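Long-range contacts in uncharacterized protein (Pseudomonas aeruginosa, PDB 4O5P), which acts as Tle1, a phospholipase effector of the type VI secretion system that probably hydrolyses membrane lipids with an alpha/beta-hydrolase type catalytic domain: residues F6-A11 with G467-V472; R307-A312 with C325-R330; H333-H338 with T370-Y375; D347-R352 with S364-W369. All blocks are in the same frame, centred on the assembly; numbering follows the deposited sequence.

Interaction 1 (F6-A11 with G467-V472); sequences FGFHIA and GPLEEV
Phe8 of the strand 7-10 lays its ring against the first turn of the helix 469-487, one face to Leu469 and one edge to Gly467 and Val472. Chi1 of 174° sets CG anti to the backbone N and swings the ring across to the helix. Leu469 crosses it at about a right angle. Its CB sits over the face, 4.2 Å from the centroid of the Phe8 ring and 19° off the normal, as a CH-pi contact, while Leu469 CD1 touches Phe8 CZ at 3.6 Å. The backbone N of Leu469 lies over the rim of that face. In the plane of the ring, Gly467 O abuts the CD2-CE2 side and is 3.0 Å from Phe8 CE2. The CG2 methyl of Val472 comes to the same CE2 at 3.8 Å and also meets Ile10 CD1 at 3.9 Å, the two branched chains meeting at a slant. Val472 CG2 thus bridges the Phe8 ring and the end of Ile10. Pro468 is the N-cap residue, its carbonyl O accepting from Val472 N at 3.2 Å. No direct hydrogen bond joins the segments. A single water donates to Phe8 O (2.9 Å) and Gly467 O (3.2 Å). The strand 7-10 pairs with the strand 370-375, so the contact fastens the start of the helix 469-487 to the central beta-sheet. Its chemistry is mainly apolar: one aromatic ring takes hydrocarbon over its face and a carbonyl oxygen at a C-H rim that is probably slightly positive, leaving the polar link to water.

Interaction 2 (R307-A312 with C325-R330); sequences RLPDEA and CSFLKR
This is a loop-to-loop contact in which a glutamate carboxylate takes two consecutive backbone amides. Both segments belong to the long connection between the strands 294-299 and 331-336, and their touching parts run in nearly opposite directions, beside the helix 238-254 and the strand 270-280. Glu311 reaches across with CG beside its backbone N (chi1 -57°) and a second bend at chi2, which brings the carboxylate up to the chain at Phe327 and Leu328. Phe327 N donates to Glu311 OE1 over 2.6 Å and Leu328 N donates to Glu311 OE2 over 2.7 Å. Both bonds are nearly straight and both reach the syn side of their oxygen, though the donors stand somewhat out of the carboxylate plane. A water also donates to Glu311 OE1 at 3.0 Å, accepts from Ala312 N and donates to Cys325 O, so it links the ends of the two segments. Beside this polar centre the contact is apolar. Pro309 CB meets the edge of the Phe327 ring at CD2, 4.0 Å away, and Pro309 CD lies 4.2 Å from Leu328 CD2, which also meets Leu308 CD1 more loosely. Phe327 continues onto Leu250 and Gln251 of the helix. Cys325 forms a disulfide with Cys316 in another crystal of this protein, but not here. Outside the pair, Arg367 makes a salt bridge to Glu311 OE2, modelled implausibly short. Two amides and a water around one carboxylate would stabilise its negative charge and make an ionised Glu311 likely.

Interaction 3 (H333-H338 with T370-Y375); sequences HLVSCH and TVEYAY
The His333 imidazole turns its ND1 edge to Glu372 and has Val335 CG1 over the rim of one face. Its ND1 donates to Glu372 OE2 at 2.9 Å, using the anti lone pair of that oxygen, with the carboxylate and ring planes 52° apart. The two side chains point the same way, both with CG anti to the backbone N. Glu372 OE1 is taken by Ser348 and Tyr366, while His333 NE2 accepts from the backbone of Thr282. On the opposite face of the sheet, Leu334 CD2 touches both tyrosines, 3.6 Å from Tyr373 CB and 3.7 Å from Tyr375 CE1. The phenol ring of Tyr375 has Tyr373 O at its edge, and its hydroxyl bonds to His409. These are neighbouring parallel strands of the central sheet, as expected for an alpha/beta hydrolase. The ladder alternates from His333 N to Val371 O (2.9 Å) through Tyr373 N to His333 O (2.9 Å) and onward to Cys337 N, which bonds to Tyr375 O. Ser336, the last residue of its strand, donates from its backbone N to Asp281, the acid of a probable Ser-His-Asp triad. Beyond the strand end, Cys337 SG packs on Ala374 CB at 3.6 Å.

Interaction 4 (D347-R352 with S364-W369); sequences DSIRRR and SCYRKW
Arg351 and Cys365 form a short antiparallel, hydrogen-bonded pair where the strand 346-353 meets the loop leading to the strand 370-375, just beyond an ST turn in which Ser348 OG accepts from Arg350 N. Two backbone bonds define the pair: Arg351 N to Cys365 O at 2.8 Å and Cys365 N to Arg351 O at 2.9 Å. Among side chains, Arg350 NE donates to Ser364 OG over 2.8 Å, the hydroxyl lying at the edge of the guanidinium close to its plane. The far end of Arg350 makes a salt bridge to Glu470. The hydroxyls of Ser348 and Tyr366 both bond to Glu372. Apolar contact gathers round Tyr366. Arg350 CG, anti to its own N (chi1 -152°), lies over the face of the ring, 3.8 Å from the centroid, as a CH-pi contact; a bend at chi3 (73°) then turns NE to Ser364. The guanidinium beyond is almost perpendicular to the ring (86°). Ile349 CG1 comes in at the ring edge, 3.9 Å from Tyr366 CD2. Arg351 and Arg367 each have acidic partners of their own. Arg351 sets its guanidinium face over the Arg367 backbone and touches Arg367 CB, yet binds Asp353 and Asp310. Water supplies the last links. One donates to Ile349 O and accepts from Arg367 N. Another accepts from Arg350 NH1 and donates to Tyr366 OH at 2.7 Å, in the plane of both the guanidinium and the ring.

Overall arrangement
From the N terminus, residues 6-11 open the widest loop, which interaction 1 closes only at 467-472, with the other three contacts inside it. Interaction 2 closes first, a short loop in the connection before strand 331-336. Interaction 3 follows in series, and interaction 4 sits within its span, so no two contacts cross. Interactions 1 and 3 meet in the central sheet, where strand 7-10 of the first lies parallel beside strand 370-375 of the second. Interaction 4 touches each of the other three, through polar bonds and salt bridges. Together they tie the catalytic-domain sheet and its loops to helix 469-487.

Interaction 1 (F6-A11 with G467-V472)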
# COMPACT_ATOMS: atom_id res chain seq x y z
N PHE A 6 10.03 -16.30 -13.60
CA PHE A 6 9.91 -14.86 -13.68
C PHE A 6 8.91 -14.38 -14.72
O PHE A 6 8.37 -15.18 -15.49
CB PHE A 6 11.29 -14.20 -13.91
CG PHE A 6 11.72 -14.16 -15.35
CD1 PHE A 6 11.90 -15.34 -16.08
CD2 PHE A 6 12.00 -12.95 -15.97
CE1 PHE A 6 12.32 -15.30 -17.40
CE2 PHE A 6 12.42 -12.90 -17.30
CZ PHE A 6 12.58 -14.08 -18.02
N GLY A 7 8.68 -13.07 -14.73
CA GLY A 7 7.86 -12.44 -15.75
C GLY A 7 6.46 -12.15 -15.26
O GLY A 7 6.16 -12.35 -14.09
N PHE A 8 5.60 -11.71 -16.16
CA PHE A 8 4.22 -11.41 -15.81
C PHE A 8 3.26 -12.48 -16.33
O PHE A 8 3.36 -12.89 -17.50
CB PHE A 8 3.85 -10.05 -16.36
CG PHE A 8 2.40 -9.70 -16.18
CD1 PHE A 8 1.92 -9.24 -14.97
CD2 PHE A 8 1.51 -9.83 -17.24
CE1 PHE A 8 0.58 -8.91 -14.82
CE2 PHE A 8 0.17 -9.51 -17.09
CZ PHE A 8 -0.29 -9.05 -15.88
N HIS A 9 2.34 -12.94 -15.48
CA HIS A 9 1.36 -13.95 -15.89
C HIS A 9 -0.01 -13.68 -15.28
O HIS A 9 -0.13 -12.89 -14.34
CB HIS A 9 1.81 -15.35 -15.47
CG HIS A 9 3.18 -15.70 -15.94
ND1 HIS A 9 3.43 -16.29 -17.16
CD2 HIS A 9 4.39 -15.54 -15.35
CE1 HIS A 9 4.73 -16.48 -17.31
NE2 HIS A 9 5.33 -16.03 -16.22
N ILE A 10 -1.03 -14.33 -15.83
CA ILE A 10 -2.34 -14.40 -15.18
C ILE A 10 -2.13 -15.28 -13.96
O ILE A 10 -1.26 -16.16 -13.98
CB ILE A 10 -3.39 -15.05 -16.12
CG1 ILE A 10 -3.60 -14.20 -17.36
CG2 ILE A 10 -4.74 -15.19 -15.44
CD1 ILE A 10 -4.05 -12.77 -17.02
N ALA A 11 -2.92 -15.06 -12.90
CA ALA A 11 -2.95 -15.97 -11.76
C ALA A 11 -3.01 -17.42 -12.22
O ALA A 11 -3.67 -17.73 -13.21
CB ALA A 11 -4.15 -15.67 -10.89
N GLY A 467 -1.07 -11.39 -21.63
CA GLY A 467 -0.50 -10.24 -22.28
C GLY A 467 0.28 -9.46 -21.25
O GLY A 467 0.31 -9.85 -20.09
N PRO A 468 0.90 -8.35 -21.66
CA PRO A 468 1.57 -7.51 -20.66
C PRO A 468 0.52 -6.89 -19.74
O PRO A 468 -0.67 -6.88 -20.06
CB PRO A 468 2.23 -6.41 -21.50
CG PRO A 468 1.38 -6.35 -22.79
CD PRO A 468 0.99 -7.80 -23.03
N LEU A 469 0.96 -6.35 -18.61
CA LEU A 469 0.01 -5.81 -17.65
C LEU A 469 -0.97 -4.79 -18.23
O LEU A 469 -2.15 -4.79 -17.87
CB LEU A 469 0.75 -5.24 -16.45
CG LEU A 469 -0.08 -4.71 -15.29
CD1 LEU A 469 -1.14 -5.73 -14.87
CD2 LEU A 469 0.87 -4.42 -14.12
N GLU A 470 -0.49 -3.94 -19.13
CA GLU A 470 -1.36 -2.94 -19.74
C GLU A 470 -2.58 -3.55 -20.45
O GLU A 470 -3.71 -3.11 -20.27
CB GLU A 470 -0.57 -2.07 -20.73
CG GLU A 470 0.49 -1.18 -20.08
CD GLU A 470 1.88 -1.80 -20.03
OE1 GLU A 470 2.00 -3.04 -19.94
OE2 GLU A 470 2.87 -1.02 -20.08
N GLU A 471 -2.34 -4.59 -21.24
CA GLU A 471 -3.43 -5.21 -21.98
C GLU A 471 -4.37 -5.97 -21.08
O GLU A 471 -5.58 -6.03 -21.35
CB GLU A 471 -2.87 -6.15 -23.05
CG GLU A 471 -2.15 -5.42 -24.16
CD GLU A 471 -3.07 -4.54 -24.98
OE1 GLU A 471 -4.31 -4.75 -25.01
OE2 GLU A 471 -2.56 -3.59 -25.61
N VAL A 472 -3.82 -6.57 -20.02
CA VAL A 472 -4.64 -7.31 -19.07
C VAL A 472 -5.55 -6.31 -18.36
O VAL A 472 -6.72 -6.59 -18.12
CB VAL A 472 -3.78 -8.14 -18.06
CG1 VAL A 472 -4.61 -8.59 -16.88
CG2 VAL A 472 -3.19 -9.37 -18.75
O HOH W 1 1.35 -12.84 -19.58

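Interaction 2 (R307-A312 with C325-R330)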
# COMPACT_ATOMS: atom_id res chain seq x y z
N ARG A 307 11.62 0.33 -7.37
CA ARG A 307 12.40 -0.56 -8.22
C ARG A 307 13.03 -1.64 -7.35
O ARG A 307 13.71 -1.33 -6.37
CB ARG A 307 13.50 0.27 -8.88
CG ARG A 307 14.23 -0.43 -9.97
CD ARG A 307 15.54 0.30 -10.29
NE ARG A 307 16.38 -0.58 -11.09
CZ ARG A 307 16.28 -0.70 -12.40
NH1 ARG A 307 15.39 0.05 -13.07
NH2 ARG A 307 17.06 -1.54 -13.05
N LEU A 308 12.80 -2.91 -7.68
CA LEU A 308 13.32 -3.98 -6.83
C LEU A 308 14.86 -3.93 -6.83
O LEU A 308 15.46 -3.40 -7.78
CB LEU A 308 12.82 -5.35 -7.29
CG LEU A 308 11.34 -5.76 -7.20
CD1 LEU A 308 11.20 -7.18 -7.70
CD2 LEU A 308 10.78 -5.69 -5.80
N PRO A 309 15.50 -4.42 -5.76
CA PRO A 309 16.98 -4.36 -5.70
C PRO A 309 17.63 -5.07 -6.89
O PRO A 309 17.21 -6.18 -7.26
CB PRO A 309 17.31 -5.12 -4.41
CG PRO A 309 16.15 -4.85 -3.51
CD PRO A 309 14.93 -4.83 -4.46
N ASP A 310 18.63 -4.42 -7.48
CA ASP A 310 19.40 -5.03 -8.56
C ASP A 310 20.65 -5.68 -7.99
O ASP A 310 21.35 -5.11 -7.16
CB ASP A 310 19.78 -3.99 -9.62
CG ASP A 310 18.79 -3.96 -10.77
OD1 ASP A 310 18.26 -5.04 -11.13
OD2 ASP A 310 18.56 -2.87 -11.32
N GLU A 311 20.91 -6.90 -8.45
CA GLU A 311 22.08 -7.64 -8.03
C GLU A 311 23.29 -7.13 -8.79
O GLU A 311 23.17 -6.64 -9.92
CB GLU A 311 21.87 -9.14 -8.28
CG GLU A 311 20.63 -9.73 -7.60
CD GLU A 311 20.62 -9.53 -6.08
OE1 GLU A 311 21.70 -9.35 -5.46
OE2 GLU A 311 19.51 -9.55 -5.49
N ALA A 312 24.47 -7.23 -8.17
CA ALA A 312 25.71 -6.73 -8.76
C ALA A 312 26.35 -7.71 -9.75
O ALA A 312 25.71 -8.64 -10.24
CB ALA A 312 26.70 -6.35 -7.67
N CYS A 325 26.03 -14.49 -3.74
CA CYS A 325 26.35 -13.16 -4.26
C CYS A 325 25.12 -12.24 -4.20
O CYS A 325 25.26 -11.01 -4.24
CB CYS A 325 26.81 -13.26 -5.72
SG CYS A 325 28.26 -14.34 -6.05
N SER A 326 23.93 -12.83 -4.10
CA SER A 326 22.68 -12.09 -4.32
C SER A 326 22.02 -11.56 -3.04
O SER A 326 22.06 -12.20 -1.99
CB SER A 326 21.67 -12.97 -5.08
OG SER A 326 22.22 -13.46 -6.29
N PHE A 327 21.43 -10.38 -3.14
CA PHE A 327 20.71 -9.78 -2.03
C PHE A 327 19.24 -10.26 -1.93
O PHE A 327 18.74 -10.56 -0.84
CB PHE A 327 20.79 -8.26 -2.12
CG PHE A 327 20.10 -7.56 -0.99
CD1 PHE A 327 20.62 -7.61 0.29
CD2 PHE A 327 18.93 -6.84 -1.21
CE1 PHE A 327 19.99 -6.96 1.34
CE2 PHE A 327 18.28 -6.20 -0.16
CZ PHE A 327 18.81 -6.25 1.11
N LEU A 328 18.58 -10.37 -3.08
CA LEU A 328 17.17 -10.78 -3.12
C LEU A 328 17.02 -12.09 -3.88
O LEU A 328 17.35 -12.16 -5.06
CB LEU A 328 16.31 -9.70 -3.79
CG LEU A 328 14.84 -10.04 -4.08
CD1 LEU A 328 14.11 -10.22 -2.77
CD2 LEU A 328 14.17 -8.92 -4.93
N LYS A 329 16.51 -13.13 -3.22
CA LYS A 329 16.43 -14.46 -3.84
C LYS A 329 15.13 -14.73 -4.61
O LYS A 329 15.10 -15.58 -5.49
CB LYS A 329 16.57 -15.55 -2.77
CG LYS A 329 17.78 -15.44 -1.86
CD LYS A 329 19.10 -15.39 -2.61
CE LYS A 329 20.22 -15.12 -1.59
NZ LYS A 329 21.62 -15.25 -2.13
N ARG A 330 14.06 -14.01 -4.27
CA ARG A 330 12.73 -14.35 -4.77
C ARG A 330 11.72 -13.25 -4.41
O ARG A 330 11.58 -12.89 -3.24
CB ARG A 330 12.26 -15.68 -4.18
CG ARG A 330 10.85 -16.12 -4.61
CD ARG A 330 10.79 -16.46 -6.10
NE ARG A 330 9.50 -17.02 -6.48
CZ ARG A 330 9.07 -17.09 -7.74
NH1 ARG A 330 9.82 -16.62 -8.72
NH2 ARG A 330 7.89 -17.62 -8.01
O HOH W 2 24.44 -8.25 -5.80

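Interaction 3 (H333-H338 with T370-Y375)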
# COMPACT_ATOMS: atom_id res chain seq x y z
N HIS A 333 4.76 -10.82 -6.73
CA HIS A 333 3.84 -9.69 -6.60
C HIS A 333 2.48 -10.03 -7.22
O HIS A 333 2.38 -10.21 -8.42
CB HIS A 333 4.41 -8.47 -7.33
CG HIS A 333 3.68 -7.19 -7.05
ND1 HIS A 333 3.72 -6.11 -7.92
CD2 HIS A 333 2.93 -6.78 -6.00
CE1 HIS A 333 3.04 -5.11 -7.41
NE2 HIS A 333 2.54 -5.48 -6.25
N LEU A 334 1.45 -10.08 -6.40
CA LEU A 334 0.11 -10.37 -6.84
C LEU A 334 -0.60 -9.03 -6.93
O LEU A 334 -0.62 -8.28 -5.95
CB LEU A 334 -0.57 -11.26 -5.80
CG LEU A 334 0.18 -12.55 -5.46
CD1 LEU A 334 -0.62 -13.41 -4.52
CD2 LEU A 334 0.58 -13.33 -6.73
N VAL A 335 -1.17 -8.73 -8.10
CA VAL A 335 -1.80 -7.43 -8.35
C VAL A 335 -3.28 -7.52 -8.73
O VAL A 335 -3.72 -8.51 -9.31
CB VAL A 335 -1.03 -6.62 -9.43
CG1 VAL A 335 0.49 -6.63 -9.13
CG2 VAL A 335 -1.26 -7.20 -10.81
N SER A 336 -4.05 -6.49 -8.38
CA SER A 336 -5.48 -6.39 -8.70
C SER A 336 -5.69 -5.91 -10.14
O SER A 336 -5.07 -4.93 -10.56
CB SER A 336 -6.14 -5.40 -7.73
OG SER A 336 -7.37 -4.89 -8.22
N CYS A 337 -6.56 -6.58 -10.90
CA CYS A 337 -6.89 -6.15 -12.26
C CYS A 337 -8.01 -5.10 -12.31
O CYS A 337 -8.13 -4.35 -13.28
CB CYS A 337 -7.34 -7.35 -13.10
SG CYS A 337 -6.04 -8.50 -13.44
N HIS A 338 -8.85 -5.09 -11.28
CA HIS A 338 -10.09 -4.30 -11.31
C HIS A 338 -10.10 -3.04 -10.44
O HIS A 338 -11.07 -2.28 -10.48
CB HIS A 338 -11.29 -5.21 -10.98
CG HIS A 338 -11.38 -6.39 -11.89
ND1 HIS A 338 -11.32 -7.69 -11.43
CD2 HIS A 338 -11.43 -6.46 -13.24
CE1 HIS A 338 -11.37 -8.51 -12.47
NE2 HIS A 338 -11.43 -7.79 -13.57
N THR A 370 11.92 -12.92 -10.01
CA THR A 370 10.76 -12.12 -9.59
C THR A 370 9.60 -12.31 -10.56
O THR A 370 9.81 -12.35 -11.78
CB THR A 370 11.11 -10.63 -9.42
OG1 THR A 370 11.38 -10.03 -10.69
CG2 THR A 370 12.35 -10.48 -8.53
N VAL A 371 8.38 -12.42 -10.04
CA VAL A 371 7.23 -12.76 -10.89
C VAL A 371 6.02 -11.95 -10.44
O VAL A 371 5.91 -11.61 -9.27
CB VAL A 371 6.97 -14.31 -10.86
CG1 VAL A 371 6.72 -14.80 -9.44
CG2 VAL A 371 5.84 -14.72 -11.78
N GLU A 372 5.16 -11.58 -11.39
CA GLU A 372 4.00 -10.71 -11.13
C GLU A 372 2.75 -11.40 -11.69
O GLU A 372 2.69 -11.73 -12.87
CB GLU A 372 4.24 -9.32 -11.78
CG GLU A 372 3.15 -8.25 -11.58
CD GLU A 372 3.69 -6.84 -11.79
OE1 GLU A 372 3.79 -6.37 -12.95
OE2 GLU A 372 4.02 -6.16 -10.80
N TYR A 373 1.76 -11.65 -10.83
CA TYR A 373 0.55 -12.36 -11.23
C TYR A 373 -0.66 -11.44 -11.20
O TYR A 373 -0.87 -10.72 -10.21
CB TYR A 373 0.29 -13.55 -10.31
CG TYR A 373 1.20 -14.72 -10.55
CD1 TYR A 373 1.02 -15.56 -11.64
CD2 TYR A 373 2.24 -15.00 -9.66
CE1 TYR A 373 1.86 -16.66 -11.85
CE2 TYR A 373 3.07 -16.08 -9.86
CZ TYR A 373 2.88 -16.90 -10.95
OH TYR A 373 3.72 -17.98 -11.13
N ALA A 374 -1.46 -11.48 -12.27
CA ALA A 374 -2.70 -10.71 -12.34
C ALA A 374 -3.83 -11.49 -11.66
O ALA A 374 -4.03 -12.67 -11.97
CB ALA A 374 -3.07 -10.42 -13.77
N TYR A 375 -4.56 -10.82 -10.76
CA TYR A 375 -5.66 -11.39 -9.96
C TYR A 375 -6.95 -10.58 -10.09
O TYR A 375 -6.92 -9.36 -10.28
CB TYR A 375 -5.27 -11.47 -8.46
CG TYR A 375 -4.64 -12.79 -8.07
CD1 TYR A 375 -3.32 -13.09 -8.39
CD2 TYR A 375 -5.38 -13.76 -7.39
CE1 TYR A 375 -2.74 -14.32 -8.04
CE2 TYR A 375 -4.82 -14.98 -7.05
CZ TYR A 375 -3.51 -15.25 -7.38
OH TYR A 375 -2.96 -16.47 -7.03

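Interaction 4 (D347-R352 with S364-W369)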
# COMPACT_ATOMS: atom_id res chain seq x y z
N ASP A 347 2.08 0.19 -8.28
CA ASP A 347 3.46 0.10 -8.72
C ASP A 347 3.77 -1.34 -9.12
O ASP A 347 3.90 -2.22 -8.27
CB ASP A 347 4.45 0.58 -7.64
CG ASP A 347 4.94 1.99 -7.90
OD1 ASP A 347 4.24 2.94 -7.46
OD2 ASP A 347 6.02 2.17 -8.52
N SER A 348 3.90 -1.57 -10.42
CA SER A 348 4.38 -2.86 -10.90
C SER A 348 5.84 -3.07 -10.48
O SER A 348 6.55 -2.12 -10.17
CB SER A 348 4.26 -2.90 -12.42
OG SER A 348 4.79 -4.10 -12.96
N ILE A 349 6.29 -4.32 -10.45
CA ILE A 349 7.70 -4.58 -10.18
C ILE A 349 8.49 -4.71 -11.49
O ILE A 349 9.66 -5.09 -11.48
CB ILE A 349 7.91 -5.85 -9.37
CG1 ILE A 349 7.27 -7.05 -10.07
CG2 ILE A 349 7.38 -5.69 -7.95
CD1 ILE A 349 7.77 -8.38 -9.56
N ARG A 350 7.82 -4.39 -12.60
CA ARG A 350 8.47 -4.28 -13.92
C ARG A 350 9.35 -3.03 -13.99
O ARG A 350 9.01 -1.98 -13.43
CB ARG A 350 7.44 -4.24 -15.07
CG ARG A 350 7.96 -4.79 -16.44
CD ARG A 350 6.86 -4.80 -17.50
NE ARG A 350 6.55 -3.45 -17.99
CZ ARG A 350 5.39 -3.12 -18.56
NH1 ARG A 350 4.44 -4.04 -18.68
NH2 ARG A 350 5.18 -1.89 -18.98
N ARG A 351 10.47 -3.13 -14.68
CA ARG A 351 11.40 -2.02 -14.80
C ARG A 351 12.44 -2.31 -15.90
O ARG A 351 12.64 -3.46 -16.31
CB ARG A 351 12.11 -1.79 -13.47
CG ARG A 351 13.40 -2.58 -13.30
CD ARG A 351 13.20 -4.09 -13.11
NE ARG A 351 14.49 -4.74 -12.89
CZ ARG A 351 15.28 -5.17 -13.88
NH1 ARG A 351 14.90 -5.03 -15.14
NH2 ARG A 351 16.45 -5.75 -13.61
N ARG A 352 13.11 -1.26 -16.36
CA ARG A 352 14.18 -1.42 -17.35
C ARG A 352 15.50 -1.79 -16.67
O ARG A 352 15.78 -1.33 -15.56
CB ARG A 352 14.33 -0.13 -18.15
CG ARG A 352 13.03 0.37 -18.76
CD ARG A 352 13.26 1.62 -19.60
NE ARG A 352 14.13 1.31 -20.74
CZ ARG A 352 14.86 2.19 -21.40
NH1 ARG A 352 14.86 3.48 -21.05
NH2 ARG A 352 15.61 1.78 -22.42
N SER A 364 11.03 -2.46 -20.76
CA SER A 364 10.61 -2.72 -19.39
C SER A 364 10.42 -4.22 -19.27
O SER A 364 9.80 -4.82 -20.13
CB SER A 364 9.32 -1.97 -19.07
OG SER A 364 9.00 -2.07 -17.70
N CYS A 365 10.98 -4.83 -18.23
CA CYS A 365 10.86 -6.27 -18.02
C CYS A 365 11.01 -6.60 -16.54
O CYS A 365 11.07 -5.72 -15.69
CB CYS A 365 11.93 -7.02 -18.82
SG CYS A 365 13.64 -6.60 -18.29
N TYR A 366 11.12 -7.89 -16.25
CA TYR A 366 11.16 -8.34 -14.87
C TYR A 366 12.51 -8.93 -14.56
O TYR A 366 13.04 -9.76 -15.30
CB TYR A 366 10.05 -9.37 -14.62
CG TYR A 366 8.67 -8.78 -14.80
CD1 TYR A 366 8.09 -8.72 -16.06
CD2 TYR A 366 7.97 -8.25 -13.72
CE1 TYR A 366 6.82 -8.16 -16.24
CE2 TYR A 366 6.71 -7.70 -13.88
CZ TYR A 366 6.14 -7.65 -15.14
OH TYR A 366 4.89 -7.10 -15.28
N ARG A 367 13.07 -8.48 -13.45
CA ARG A 367 14.31 -9.02 -12.89
C ARG A 367 14.24 -10.52 -12.59
O ARG A 367 13.20 -11.03 -12.17
CB ARG A 367 14.57 -8.26 -11.59
CG ARG A 367 15.92 -8.50 -11.04
CD ARG A 367 15.83 -9.45 -9.87
NE ARG A 367 16.51 -8.90 -8.73
CZ ARG A 367 17.02 -9.62 -7.75
NH1 ARG A 367 16.91 -10.94 -7.75
NH2 ARG A 367 17.62 -8.99 -6.76
N LYS A 368 15.36 -11.24 -12.77
CA LYS A 368 15.42 -12.68 -12.48
C LYS A 368 14.80 -13.01 -11.12
O LYS A 368 14.87 -12.22 -10.19
CB LYS A 368 16.87 -13.20 -12.52
CG LYS A 368 17.82 -12.55 -11.51
CD LYS A 368 19.23 -13.13 -11.59
CE LYS A 368 20.19 -12.45 -10.62
NZ LYS A 368 21.60 -12.92 -10.75
N TRP A 369 14.16 -14.17 -11.02
CA TRP A 369 13.63 -14.65 -9.74
C TRP A 369 12.50 -13.79 -9.18
O TRP A 369 12.17 -13.91 -8.00
CB TRP A 369 14.73 -14.75 -8.67
CG TRP A 369 16.01 -15.41 -9.13
CD1 TRP A 369 16.15 -16.34 -10.12
CD2 TRP A 369 17.32 -15.17 -8.61
NE1 TRP A 369 17.48 -16.70 -10.24
CE2 TRP A 369 18.21 -16.00 -9.32
CE3 TRP A 369 17.83 -14.32 -7.61
CZ2 TRP A 369 19.59 -16.01 -9.07
CZ3 TRP A 369 19.19 -14.34 -7.36
CH2 TRP A 369 20.06 -15.18 -8.09
O HOH W 3 11.46 -7.31 -11.55
O HOH W 4 3.80 -6.92 -17.78